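Local coordinates for protein 6-phosphogluconolactonase (Leishmania braziliensis, PDB 3CH7) that probably hydrolyses 6-phosphogluconolactone to 6-phosphogluconate, the second step of the oxidative pentose phosphate pathway, at residues V207-K212 with D247-V252. Numbering follows the deposited sequence.
Sequences VIQYAK and DCRGSV. Unlike the reference sequence in segment 207-212: Y210 (reference His).
D247 meets Q209 first: the two side chains run side by side in the same direction, and NE2 of Q209 lies 3.7 Å from CB of D247. This is packing; the hydrogen bond of NE2 goes to the carbonyl of F244, a little earlier in the same loop. At C248 the chains draw close, and SG sits against the helix, 4.2 Å from CG2 of I208.

R249 holds the segment 207-212 twice. Its backbone N donates to O of Q209 in a fairly straight bond of 2.9 Å, while its side chain, bent at chi2 (87°) and again at chi3, carries CD past that same carbonyl and lays the guanidinium over one face of the Y210 ring. CZ of R249 stands 3.9 Å from the ring centroid, 30° off the normal, a cation-pi contact with the two planes tilted 35° apart and displaced toward the hydroxyl side. The edge of the guanidinium faces CB of Q209.

G250 brings its CA close to two carbonyls, with CA-H...O contacts to O of A211 and O of K212, each at 3.3 Å. Its N donates to a water, 2.9 Å away, which in turn donates to O of I208, tying the helix to the loop. S251 N then reaches O of K212 at 3.1 Å, a rather bent bond, and from here the ladder continues as S251 pairs with V214.

Here the chain leaves helix 205-210 for strand 213-218 just as the 247-250 loop enters strand 251-256. These neighbouring parallel strands belong to the central sheet of the Rossmann-like α/β fold of the glucosamine-6-phosphate isomerase/6-phosphogluconolactonase family, and the contact joins their incoming ends.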
loop_
_atom_site.group_PDB
_atom_site.type_symbol
_atom_site.label_atom_id
_atom_site.label_comp_id
_atom_site.label_asym_id
_atom_site.label_seq_id
_atom_site.Cartn_x
_atom_site.Cartn_y
_atom_site.Cartn_z
ATOM N N VAL A 207 10.055 3.163 1.536
ATOM C CA VAL A 207 9.250 2.790 2.688
ATOM C C VAL A 207 8.804 1.344 2.556
ATOM O O VAL A 207 8.897 0.566 3.486
ATOM C CB VAL A 207 8.027 3.732 2.885
ATOM C CG1 VAL A 207 7.257 3.309 4.041
ATOM C CG2 VAL A 207 8.460 5.166 3.066
ATOM N N ILE A 208 8.351 0.991 1.365
ATOM C CA ILE A 208 7.847 -0.383 1.061
ATOM C C ILE A 208 8.977 -1.389 1.270
ATOM O O ILE A 208 8.804 -2.394 1.971
ATOM C CB ILE A 208 7.149 -0.418 -0.368
ATOM C CG1 ILE A 208 5.858 0.431 -0.344
ATOM C CG2 ILE A 208 6.828 -1.915 -0.832
ATOM C CD1 ILE A 208 5.321 0.915 -1.705
ATOM N N GLN A 209 10.169 -1.053 0.771
ATOM C CA GLN A 209 11.374 -1.919 0.926
ATOM C C GLN A 209 11.967 -2.002 2.312
ATOM O O GLN A 209 12.753 -2.885 2.576
ATOM C CB GLN A 209 12.474 -1.518 -0.083
ATOM C CG GLN A 209 12.003 -1.589 -1.531
ATOM C CD GLN A 209 12.990 -1.006 -2.466
ATOM O OE1 GLN A 209 13.751 -0.178 -2.078
ATOM N NE2 GLN A 209 12.959 -1.404 -3.714
ATOM N N TYR A 210 11.605 -1.119 3.232
ATOM C CA TYR A 210 11.988 -1.328 4.655
ATOM C C TYR A 210 10.853 -1.905 5.546
ATOM O O TYR A 210 11.058 -2.139 6.733
ATOM C CB TYR A 210 12.491 -0.011 5.251
ATOM C CG TYR A 210 13.883 0.405 4.801
ATOM C CD1 TYR A 210 15.006 -0.207 5.333
ATOM C CD2 TYR A 210 14.070 1.444 3.911
ATOM C CE1 TYR A 210 16.287 0.190 4.975
ATOM C CE2 TYR A 210 15.342 1.846 3.528
ATOM C CZ TYR A 210 16.446 1.233 4.084
ATOM O OH TYR A 210 17.715 1.600 3.689
ATOM N N ALA A 211 9.660 -2.154 4.990
ATOM C CA ALA A 211 8.545 -2.769 5.744
ATOM C C ALA A 211 8.877 -4.185 6.153
ATOM O O ALA A 211 9.614 -4.906 5.465
ATOM C CB ALA A 211 7.224 -2.732 4.919
ATOM N N LYS A 212 8.356 -4.586 7.299
ATOM C CA LYS A 212 8.610 -5.920 7.804
ATOM C C LYS A 212 7.931 -7.039 6.960
ATOM O O LYS A 212 8.544 -8.058 6.705
ATOM C CB LYS A 212 8.284 -6.002 9.307
ATOM C CG LYS A 212 9.111 -5.041 10.193
ATOM C CD LYS A 212 8.663 -5.130 11.671
ATOM C CE LYS A 212 9.081 -3.889 12.578
ATOM N NZ LYS A 212 8.745 -4.079 14.063
ATOM N N ASP A 247 13.526 -6.036 -4.241
ATOM C CA ASP A 247 14.512 -5.539 -3.293
ATOM C C ASP A 247 13.989 -5.200 -1.948
ATOM O O ASP A 247 14.651 -4.478 -1.185
ATOM C CB ASP A 247 15.272 -4.341 -3.879
ATOM C CG ASP A 247 16.086 -4.728 -5.059
ATOM O OD1 ASP A 247 16.672 -5.840 -5.043
ATOM O OD2 ASP A 247 16.092 -3.947 -6.021
ATOM N N CYS A 248 12.830 -5.749 -1.622
ATOM C CA CYS A 248 12.276 -5.533 -0.326
ATOM C C CYS A 248 13.200 -6.203 0.659
ATOM O O CYS A 248 13.679 -7.304 0.390
ATOM C CB CYS A 248 10.828 -6.136 -0.223
ATOM S SG CYS A 248 9.626 -5.098 -1.014
ATOM N N ARG A 249 13.342 -5.622 1.852
ATOM C CA ARG A 249 14.110 -6.298 2.955
ATOM C C ARG A 249 13.271 -7.160 3.874
ATOM O O ARG A 249 13.818 -7.958 4.639
ATOM C CB ARG A 249 14.812 -5.290 3.873
ATOM C CG ARG A 249 16.081 -4.732 3.360
ATOM C CD ARG A 249 15.872 -3.543 2.524
ATOM N NE ARG A 249 16.950 -2.558 2.697
ATOM C CZ ARG A 249 17.101 -1.499 1.909
ATOM N NH1 ARG A 249 16.236 -1.271 0.927
ATOM N NH2 ARG A 249 18.108 -0.663 2.093
ATOM N N GLY A 250 11.967 -6.925 3.906
ATOM C CA GLY A 250 11.065 -7.789 4.644
ATOM C C GLY A 250 10.542 -8.909 3.753
ATOM O O GLY A 250 10.926 -9.036 2.582
ATOM N N SER A 251 9.673 -9.721 4.330
ATOM C CA SER A 251 8.960 -10.747 3.607
ATOM C C SER A 251 8.002 -10.151 2.592
ATOM O O SER A 251 7.544 -8.999 2.736
ATOM C CB SER A 251 8.163 -11.557 4.594
ATOM O OG SER A 251 9.036 -11.982 5.637
ATOM N N VAL A 252 7.788 -10.907 1.515
ATOM C CA VAL A 252 6.820 -10.567 0.501
ATOM C C VAL A 252 5.911 -11.806 0.247
ATOM O O VAL A 252 6.399 -12.912 0.064
ATOM C CB VAL A 252 7.504 -10.113 -0.788
ATOM C CG1 VAL A 252 6.482 -9.745 -1.833
ATOM C CG2 VAL A 252 8.426 -8.928 -0.505
HETATM O O HOH W 1 10.257 -4.753 3.148
#